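Local coordinates for protein ketol-acid reductoisomerase (NAD(+)) (uncultured archaeon GZfos26G2, PDB 4XDY) that catalyses the magnesium-dependent alkyl migration and NADH-dependent reduction of (S)-2-acetolactate to (R)-2,3-dihydroxy-isovalerate in the biosynthesis of branched-chain amino acids, at residues N213-E216 with V217-A221; D297-K300 with R301-F305; V321-E324 with I325-L328; E315-V318 with E319-G322. One frame throughout, in Å; residues are numbered along the deposited sequence.

All four contacts are local, each joining neighbouring turns of one stretch of chain, and all lie in the helical C-terminal knotted domain. Along the chain contact 1, on helix 205-220, comes first; contact 2 follows at the joint between helices 290-300 and 304-315, and contacts 4 and 3 then run in series down helix 317-327, sharing Val321 and Gly322 with centres about 9 Å apart. Contacts 1 and 4 touch, their centres about 13 Å apart: Glu216 meets His316, and Phe215 packs on Gln317 and Val318. Contact 2 stands apart, its centre about 31 Å from that of contact 1. Each of the four also touches the second subunit, so these helices lie at or near the homodimer interface.

Contact 1. Residues N213-E216 with V217-A221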
loop_
_atom_site.group_PDB
_atom_site.type_symbol
_atom_site.label_atom_id
_atom_site.label_comp_id
_atom_site.label_asym_id
_atom_site.label_seq_id
_atom_site.Cartn_x
_atom_site.Cartn_y
_atom_site.Cartn_z
ATOM N N ASN A 213 0.307 13.539 -7.697
ATOM C CA ASN A 213 1.333 14.494 -8.053
ATOM C C ASN A 213 2.528 13.824 -8.716
ATOM O O ASN A 213 3.036 14.339 -9.755
ATOM C CB ASN A 213 1.788 15.358 -6.842
ATOM C CG ASN A 213 0.849 16.492 -6.578
ATOM O OD1 ASN A 213 0.946 17.523 -7.210
ATOM N ND2 ASN A 213 -0.081 16.310 -5.607
ATOM N N GLY A 214 2.958 12.653 -8.218
ATOM C CA GLY A 214 4.003 11.919 -8.940
ATOM C C GLY A 214 3.643 11.566 -10.374
ATOM O O GLY A 214 4.466 11.741 -11.322
ATOM N N PHE A 215 2.435 11.077 -10.551
ATOM C CA PHE A 215 1.933 10.637 -11.850
ATOM C C PHE A 215 1.938 11.866 -12.800
ATOM O O PHE A 215 2.427 11.790 -13.926
ATOM C CB PHE A 215 0.517 10.112 -11.679
ATOM C CG PHE A 215 -0.158 9.707 -12.978
ATOM C CD1 PHE A 215 -0.835 10.682 -13.743
ATOM C CD2 PHE A 215 -0.225 8.389 -13.383
ATOM C CE1 PHE A 215 -1.501 10.333 -14.888
ATOM C CE2 PHE A 215 -0.885 8.040 -14.576
ATOM C CZ PHE A 215 -1.499 9.018 -15.304
ATOM N N GLU A 216 1.415 12.998 -12.320
ATOM C CA GLU A 216 1.384 14.222 -13.121
ATOM C C GLU A 216 2.779 14.720 -13.545
ATOM O O GLU A 216 3.020 15.165 -14.646
ATOM C CB GLU A 216 0.612 15.320 -12.419
ATOM C CG GLU A 216 -0.884 15.049 -12.309
ATOM C CD GLU A 216 -1.661 16.197 -11.618
ATOM O OE1 GLU A 216 -1.018 17.179 -11.235
ATOM O OE2 GLU A 216 -2.871 16.029 -11.393
ATOM N N VAL A 217 3.705 14.705 -12.616
ATOM C CA VAL A 217 5.056 15.060 -12.922
ATOM C C VAL A 217 5.652 14.251 -14.059
ATOM O O VAL A 217 6.266 14.848 -15.025
ATOM C CB VAL A 217 5.936 15.114 -11.650
ATOM C CG1 VAL A 217 7.426 15.226 -12.056
ATOM C CG2 VAL A 217 5.485 16.233 -10.702
ATOM N N LEU A 218 5.514 12.936 -14.005
ATOM C CA LEU A 218 5.968 12.098 -15.103
ATOM C C LEU A 218 5.278 12.431 -16.437
ATOM O O LEU A 218 5.957 12.583 -17.458
ATOM C CB LEU A 218 5.821 10.645 -14.725
ATOM C CG LEU A 218 6.895 10.186 -13.666
ATOM C CD1 LEU A 218 6.534 8.738 -13.314
ATOM C CD2 LEU A 218 8.273 10.208 -14.250
ATOM N N VAL A 219 3.948 12.477 -16.416
ATOM C CA VAL A 219 3.186 12.696 -17.657
ATOM C C VAL A 219 3.527 14.073 -18.229
ATOM O O VAL A 219 3.765 14.205 -19.435
ATOM C CB VAL A 219 1.681 12.525 -17.444
ATOM C CG1 VAL A 219 0.906 12.986 -18.682
ATOM C CG2 VAL A 219 1.434 11.059 -17.154
ATOM N N GLU A 220 3.675 15.078 -17.364
ATOM C CA GLU A 220 3.979 16.442 -17.810
ATOM C C GLU A 220 5.398 16.560 -18.384
ATOM O O GLU A 220 5.688 17.499 -19.127
ATOM C CB GLU A 220 3.810 17.455 -16.676
ATOM C CG GLU A 220 2.321 17.674 -16.322
ATOM C CD GLU A 220 2.122 18.526 -15.070
ATOM O OE1 GLU A 220 3.042 19.164 -14.516
ATOM O OE2 GLU A 220 0.999 18.461 -14.584
ATOM N N ALA A 221 6.280 15.637 -18.000
ATOM C CA ALA A 221 7.626 15.555 -18.537
ATOM C C ALA A 221 7.744 14.642 -19.766
ATOM O O ALA A 221 8.833 14.468 -20.303
ATOM C CB ALA A 221 8.581 15.024 -17.486
#
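The last two turns of helix 205-220 bring Phe215 under Val219, a pairing of residues four apart on one helical face. Phe215 CG stands anti to the backbone N (chi1 176°), and the ring swings so that Val219 CG2 lies over one of its faces, displaced toward the rim. CG2 is 4.1 Å from the ring centroid and 25° off the ring normal, a CH-pi contact, and its closest ring atom is Phe215 CE1 at 3.8 Å. Beyond this pair the ring packs on Gln317 and Val318 of helix 317-327 and on helix 225-254. All three helices belong to the knotted C-terminal domain of this ketol-acid reductoisomerase. On another flank of the helix Glu216 and Glu220 run side by side in the same direction, with their carboxylate planes 28° apart. Glu216 OE1 and Glu220 OE2 come within 4.1 Å, a proximity of like charges that is probably relieved by Lys276 of the second subunit, which makes a salt bridge to each of these oxygens. Lys280 of that subunit takes Glu220 OE1, while Glu216 OE2 meets Arg212 and His316. The backbone beneath keeps helical bonds as far as Glu220: Val219 N donates to Phe215 O at 3.0 Å, and Glu220 N to Glu216 O at 2.8 Å. Leu218 turns to helix 225-254, its side chain about 5 Å from that of Glu231, a predicted magnesium ligand.

Contact 2. Residues D297-K300 with R301-F305; sequences DEYK and RGIPF
Glu298 reaches from the last turn of helix 290-300 across to the first turn of helix 304-315, where its carboxylate meets Phe305. From CB, with CG anti to the backbone N (chi1 173°), the chain turns at chi2 (74°) and passes Ile303, whose CA is 4.0 Å from Glu298 CG. The carboxylate carbon CD then lies 3.7 Å from Phe305 CB, and OE1 keeps to the same methylene. OE2 goes furthest into the new helix: it accepts a weak hydrogen bond from Phe305 N at 2.8 Å, with an N-H...O angle of only 128°, and a second hydrogen bond from Leu306 N. The proline ring rests against this oxygen too, Pro304 CD being 3.5 Å from Glu298 OE2. Carboxylate and phenyl ring stand nearly perpendicular, and the Phe305 ring continues to Trp264 of the second subunit. Behind this bridge the backbone closes the first helix: Ile303 N donates to Glu298 O at 2.9 Å, and Gly302 N to Tyr299 O at 3.0 Å. Ile303 CG2 lies at the edge of the Tyr299 ring, whose other neighbours include Val89 of the NAD binding site. The positive phi of Gly302 and the two bonds back into the final turn define a Schellman motif, and with Ile303 at the following N-cap position the chain passes directly from one helix of the knotted domain into the next.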
loop_
_atom_site.group_PDB
_atom_site.type_symbol
_atom_site.label_atom_id
_atom_site.label_comp_id
_atom_site.label_asym_id
_atom_site.label_seq_id
_atom_site.Cartn_x
_atom_site.Cartn_y
_atom_site.Cartn_z
ATOM N N ASP A 297 -21.311 21.633 7.750
ATOM C CA ASP A 297 -21.848 22.684 6.834
ATOM C C ASP A 297 -21.866 22.187 5.422
ATOM O O ASP A 297 -22.827 22.402 4.621
ATOM C CB ASP A 297 -21.043 23.986 7.028
ATOM C CG ASP A 297 -21.410 24.738 8.385
ATOM O OD1 ASP A 297 -22.484 24.419 9.020
ATOM O OD2 ASP A 297 -20.617 25.678 8.793
ATOM N N GLU A 298 -20.826 21.389 5.048
ATOM C CA GLU A 298 -20.857 20.831 3.699
ATOM C C GLU A 298 -22.046 19.927 3.403
ATOM O O GLU A 298 -22.683 19.924 2.360
ATOM C CB GLU A 298 -19.520 20.085 3.463
ATOM C CG GLU A 298 -19.442 19.301 2.178
ATOM C CD GLU A 298 -19.266 20.208 0.947
ATOM O OE1 GLU A 298 -18.902 21.375 1.168
ATOM O OE2 GLU A 298 -19.453 19.603 -0.119
ATOM N N TYR A 299 -22.321 19.047 4.359
ATOM C CA TYR A 299 -23.472 18.177 4.255
ATOM C C TYR A 299 -24.782 18.970 4.174
ATOM O O TYR A 299 -25.621 18.636 3.366
ATOM C CB TYR A 299 -23.497 17.208 5.479
ATOM C CG TYR A 299 -24.846 16.467 5.556
ATOM C CD1 TYR A 299 -25.167 15.550 4.610
ATOM C CD2 TYR A 299 -25.736 16.715 6.608
ATOM C CE1 TYR A 299 -26.399 14.882 4.647
ATOM C CE2 TYR A 299 -26.953 16.080 6.655
ATOM C CZ TYR A 299 -27.261 15.162 5.679
ATOM O OH TYR A 299 -28.456 14.506 5.748
ATOM N N LYS A 300 -24.937 19.927 5.054
ATOM C CA LYS A 300 -26.183 20.817 5.098
ATOM C C LYS A 300 -26.418 21.518 3.795
ATOM O O LYS A 300 -27.557 21.683 3.396
ATOM C CB LYS A 300 -26.033 21.858 6.187
ATOM C CG LYS A 300 -26.267 21.232 7.537
ATOM C CD LYS A 300 -26.239 22.299 8.635
ATOM C CE LYS A 300 -26.814 21.695 9.914
ATOM N NZ LYS A 300 -26.232 22.303 11.140
ATOM N N ARG A 301 -25.334 21.870 3.097
ATOM C CA ARG A 301 -25.354 22.477 1.771
ATOM C C ARG A 301 -25.581 21.540 0.604
ATOM O O ARG A 301 -25.682 22.007 -0.504
ATOM C CB ARG A 301 -23.934 23.148 1.621
ATOM C CG ARG A 301 -23.765 24.226 0.657
ATOM C CD ARG A 301 -22.345 24.714 0.773
ATOM N NE ARG A 301 -22.258 25.672 1.797
ATOM C CZ ARG A 301 -22.211 27.009 1.587
ATOM N NH1 ARG A 301 -22.223 27.558 0.375
ATOM N NH2 ARG A 301 -22.138 27.813 2.636
ATOM N N GLY A 302 -25.720 20.207 0.793
ATOM C CA GLY A 302 -25.890 19.249 -0.291
ATOM C C GLY A 302 -24.601 18.710 -0.920
ATOM O O GLY A 302 -24.539 18.333 -2.109
ATOM N N ILE A 303 -23.563 18.729 -0.089
ATOM C CA ILE A 303 -22.219 18.169 -0.463
ATOM C C ILE A 303 -21.670 18.632 -1.840
ATOM O O ILE A 303 -21.133 17.861 -2.601
ATOM C CB ILE A 303 -22.107 16.632 -0.266
ATOM C CG1 ILE A 303 -23.010 15.819 -1.165
ATOM C CG2 ILE A 303 -22.370 16.303 1.211
ATOM C CD1 ILE A 303 -22.537 14.401 -1.389
ATOM N N PRO A 304 -21.857 19.897 -2.168
ATOM C CA PRO A 304 -21.384 20.287 -3.531
ATOM C C PRO A 304 -19.865 20.125 -3.802
ATOM O O PRO A 304 -19.474 19.809 -4.930
ATOM C CB PRO A 304 -21.745 21.775 -3.579
ATOM C CG PRO A 304 -21.729 22.232 -2.159
ATOM C CD PRO A 304 -22.314 21.050 -1.397
ATOM N N PHE A 305 -19.043 20.343 -2.779
ATOM C CA PHE A 305 -17.586 20.144 -2.930
ATOM C C PHE A 305 -17.243 18.681 -3.118
ATOM O O PHE A 305 -16.448 18.325 -3.977
ATOM C CB PHE A 305 -16.827 20.751 -1.752
ATOM C CG PHE A 305 -15.342 20.460 -1.772
ATOM C CD1 PHE A 305 -14.492 21.204 -2.568
ATOM C CD2 PHE A 305 -14.798 19.417 -1.052
ATOM C CE1 PHE A 305 -13.133 20.936 -2.640
ATOM C CE2 PHE A 305 -13.406 19.204 -1.070
ATOM C CZ PHE A 305 -12.593 19.939 -1.878
#

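Contact 3. Residues V321-E324 with I325-L328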
loop_
_atom_site.group_PDB
_atom_site.type_symbol
_atom_site.label_atom_id
_atom_site.label_comp_id
_atom_site.label_asym_id
_atom_site.label_seq_id
_atom_site.Cartn_x
_atom_site.Cartn_y
_atom_site.Cartn_z
ATOM N N VAL A 321 -6.740 5.963 -17.304
ATOM C CA VAL A 321 -5.723 5.017 -17.769
ATOM C C VAL A 321 -5.613 3.829 -16.856
ATOM O O VAL A 321 -5.494 2.678 -17.298
ATOM C CB VAL A 321 -4.375 5.705 -17.963
ATOM C CG1 VAL A 321 -3.306 4.717 -18.434
ATOM C CG2 VAL A 321 -4.523 6.814 -18.994
ATOM N N GLY A 322 -5.664 4.063 -15.540
ATOM C CA GLY A 322 -5.633 2.931 -14.598
ATOM C C GLY A 322 -6.750 1.928 -14.849
ATOM O O GLY A 322 -6.559 0.723 -14.768
ATOM N N ALA A 323 -7.959 2.458 -15.118
ATOM C CA ALA A 323 -9.102 1.539 -15.375
ATOM C C ALA A 323 -8.844 0.676 -16.623
ATOM O O ALA A 323 -9.126 -0.506 -16.610
ATOM C CB ALA A 323 -10.445 2.273 -15.457
ATOM N N GLU A 324 -8.293 1.278 -17.647
ATOM C CA GLU A 324 -8.007 0.610 -18.942
ATOM C C GLU A 324 -6.947 -0.452 -18.699
ATOM O O GLU A 324 -7.067 -1.613 -19.110
ATOM C CB GLU A 324 -7.459 1.635 -19.977
ATOM C CG GLU A 324 -8.396 2.753 -20.431
ATOM C CD GLU A 324 -7.803 3.776 -21.457
ATOM O OE1 GLU A 324 -6.576 4.195 -21.443
ATOM O OE2 GLU A 324 -8.642 4.199 -22.303
ATOM N N ILE A 325 -5.898 -0.069 -17.915
ATOM C CA ILE A 325 -4.835 -1.051 -17.575
ATOM C C ILE A 325 -5.323 -2.254 -16.798
ATOM O O ILE A 325 -4.991 -3.419 -17.107
ATOM C CB ILE A 325 -3.666 -0.331 -16.824
ATOM C CG1 ILE A 325 -2.934 0.637 -17.736
ATOM C CG2 ILE A 325 -2.725 -1.315 -16.161
ATOM C CD1 ILE A 325 -1.881 1.513 -17.089
ATOM N N ARG A 326 -6.121 -1.990 -15.781
ATOM C CA ARG A 326 -6.530 -3.013 -14.845
ATOM C C ARG A 326 -7.533 -4.004 -15.564
ATOM O O ARG A 326 -7.462 -5.207 -15.346
ATOM C CB ARG A 326 -7.168 -2.483 -13.629
ATOM C CG ARG A 326 -6.210 -1.771 -12.657
ATOM C CD ARG A 326 -6.863 -1.408 -11.352
ATOM N NE ARG A 326 -7.998 -0.482 -11.486
ATOM C CZ ARG A 326 -7.981 0.831 -11.613
ATOM N NH1 ARG A 326 -6.887 1.581 -11.451
ATOM N NH2 ARG A 326 -9.140 1.446 -11.805
ATOM N N LYS A 327 -8.319 -3.449 -16.474
ATOM C CA LYS A 327 -9.259 -4.280 -17.305
ATOM C C LYS A 327 -8.510 -5.302 -18.161
ATOM O O LYS A 327 -9.025 -6.365 -18.478
ATOM C CB LYS A 327 -10.086 -3.332 -18.191
ATOM C CG LYS A 327 -11.173 -4.033 -18.965
ATOM C CD LYS A 327 -11.782 -3.032 -19.931
ATOM C CE LYS A 327 -13.024 -3.582 -20.663
ATOM N NZ LYS A 327 -14.058 -2.491 -20.735
ATOM N N LEU A 328 -7.312 -4.959 -18.571
ATOM C CA LEU A 328 -6.453 -5.811 -19.411
ATOM C C LEU A 328 -5.570 -6.767 -18.664
ATOM O O LEU A 328 -4.869 -7.583 -19.283
ATOM C CB LEU A 328 -5.629 -4.920 -20.327
ATOM C CG LEU A 328 -6.410 -4.054 -21.314
ATOM C CD1 LEU A 328 -5.539 -2.975 -21.958
ATOM C CD2 LEU A 328 -7.013 -4.934 -22.444
#
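Val321 and Ile325, one turn apart on helix 317-327, make the tight side of this contact. Their side chains meet at a slant, with Val321 CG1 3.8 Å from Ile325 CD1, and Ile325 CG1 also presses on the carbonyl oxygen of Val321 at 3.3 Å. Beneath them Ile325 N donates to Val321 O at 2.8 Å. Both residues are buried: Val321 packs on Pro225 and Glu226, Ile325 on Tyr229 and Phe230, so this face of the C-terminal helix lies against helix 225-254 within the knotted domain, and Ile3 of the second subunit adds to the cover over Ile325. Arg326 borders the packed side. Its chain bends at chi3 (-61°) and folds back along the helix, bringing one guanidinium face over the Gly322 peptide, with NH1 3.4 Å from Gly322 C and NH2 3.6 Å from Ala323 CA. Since glycine carries no CB, the guanidinium can settle close to the backbone here, and NH1 forms its hydrogen bond with Tyr229 OH. The solvent side is looser. Lys327 N still donates to Ala323 O at 3.1 Å, yet the lysine and Glu324 carry their charged ends outward. Further along, the bond from Leu328 N to Glu324 O is long at 3.4 Å and weak, while Leu328 CG leans on that same Glu324 oxygen, also at 3.4 Å.

Contact 4. Residues E315-V318 with E319-G322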
loop_
_atom_site.group_PDB
_atom_site.type_symbol
_atom_site.label_atom_id
_atom_site.label_comp_id
_atom_site.label_asym_id
_atom_site.label_seq_id
_atom_site.Cartn_x
_atom_site.Cartn_y
_atom_site.Cartn_z
ATOM N N GLU A 315 -12.459 11.986 -13.935
ATOM C CA GLU A 315 -11.930 12.491 -15.199
ATOM C C GLU A 315 -10.388 12.499 -15.243
ATOM O O GLU A 315 -9.783 12.666 -16.290
ATOM C CB GLU A 315 -12.481 13.929 -15.424
ATOM C CG GLU A 315 -14.015 13.988 -15.621
ATOM C CD GLU A 315 -14.619 15.405 -15.540
ATOM O OE1 GLU A 315 -13.860 16.401 -15.463
ATOM O OE2 GLU A 315 -15.879 15.518 -15.511
ATOM N N HIS A 316 -9.711 12.284 -14.107
ATOM C CA HIS A 316 -8.253 12.348 -14.131
ATOM C C HIS A 316 -7.698 11.184 -14.891
ATOM O O HIS A 316 -8.141 10.030 -14.776
ATOM C CB HIS A 316 -7.701 12.382 -12.676
ATOM C CG HIS A 316 -6.311 12.888 -12.581
ATOM N ND1 HIS A 316 -5.223 12.114 -12.908
ATOM C CD2 HIS A 316 -5.803 14.070 -12.167
ATOM C CE1 HIS A 316 -4.112 12.805 -12.773
ATOM N NE2 HIS A 316 -4.435 13.997 -12.303
ATOM N N GLN A 317 -6.652 11.472 -15.647
ATOM C CA GLN A 317 -5.922 10.436 -16.327
ATOM C C GLN A 317 -5.473 9.221 -15.518
ATOM O O GLN A 317 -5.448 8.125 -16.033
ATOM C CB GLN A 317 -4.717 11.107 -16.980
ATOM C CG GLN A 317 -4.267 10.471 -18.211
ATOM C CD GLN A 317 -3.159 11.247 -18.886
ATOM O OE1 GLN A 317 -2.492 12.115 -18.283
ATOM N NE2 GLN A 317 -2.966 10.938 -20.113
ATOM N N VAL A 318 -5.098 9.411 -14.251
ATOM C CA VAL A 318 -4.696 8.308 -13.427
ATOM C C VAL A 318 -5.817 7.283 -13.288
ATOM O O VAL A 318 -5.603 6.092 -13.288
ATOM C CB VAL A 318 -4.117 8.811 -12.073
ATOM C CG1 VAL A 318 -5.220 9.250 -11.168
ATOM C CG2 VAL A 318 -3.295 7.672 -11.516
ATOM N N GLU A 319 -7.057 7.782 -13.259
ATOM C CA GLU A 319 -8.225 6.975 -13.180
ATOM C C GLU A 319 -8.664 6.353 -14.520
ATOM O O GLU A 319 -9.018 5.200 -14.583
ATOM C CB GLU A 319 -9.358 7.798 -12.510
ATOM C CG GLU A 319 -9.178 8.044 -11.009
ATOM C CD GLU A 319 -9.176 6.727 -10.234
ATOM O OE1 GLU A 319 -10.209 6.059 -10.118
ATOM O OE2 GLU A 319 -8.052 6.274 -9.849
ATOM N N THR A 320 -8.630 7.132 -15.580
ATOM C CA THR A 320 -9.063 6.590 -16.873
ATOM C C THR A 320 -8.009 5.616 -17.431
ATOM O O THR A 320 -8.348 4.524 -17.895
ATOM C CB THR A 320 -9.347 7.729 -17.895
ATOM O OG1 THR A 320 -8.216 8.510 -18.053
ATOM C CG2 THR A 320 -10.495 8.666 -17.454
ATOM N N VAL A 321 -6.740 5.963 -17.304
ATOM C CA VAL A 321 -5.723 5.017 -17.769
ATOM C C VAL A 321 -5.613 3.829 -16.856
ATOM O O VAL A 321 -5.494 2.678 -17.298
ATOM C CB VAL A 321 -4.375 5.705 -17.963
ATOM C CG1 VAL A 321 -3.306 4.717 -18.434
ATOM C CG2 VAL A 321 -4.523 6.814 -18.994
ATOM N N GLY A 322 -5.664 4.063 -15.540
ATOM C CA GLY A 322 -5.633 2.931 -14.598
ATOM C C GLY A 322 -6.750 1.928 -14.849
ATOM O O GLY A 322 -6.559 0.723 -14.768
HETATM O O HOH W 1 -6.624 4.387 -11.217
#
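Gln317 and Val321 lie side by side on the opening turn of helix 317-327, their side chains pointing the same way, with Gln317 CG 3.7 Å from Val321 CG2. Under this pair Val321 N donates to Gln317 O at 2.8 Å. Val318 and Glu319, in contrast, are set aslant: the valine packs on Val233 and on Ile248 of the second subunit, whereas the glutamate chain bends at chi2 (-62°) and delivers its carboxylate to that subunit, where OE2 accepts from Ile248 N and OE1 from Lys249 N. A water ties this group back to its own helix, donating to Glu319 OE2 at 2.7 Å and to Val318 O at 2.9 Å. Gly322 N also gives its hydrogen to Val318 O, arriving from above the carbonyl plane. His316 holds the N-cap position. Its ring is turned edge-on to the helix start, and ND1 accepts from Val318 N at 3.0 Å in an almost straight bond (173°) with the donor close to the ring plane. The carbonyl oxygen of the same residue takes two donors, Thr320 N in the carbonyl plane at 3.0 Å and Glu319 N from above it. Because ND1 is an acceptor, NE2 is the ring nitrogen that would carry hydrogen toward Glu216 OE2, and the carboxylate, which Arg212 shares, may polarise the imidazole and favour ND1 as the acceptor that caps the helix.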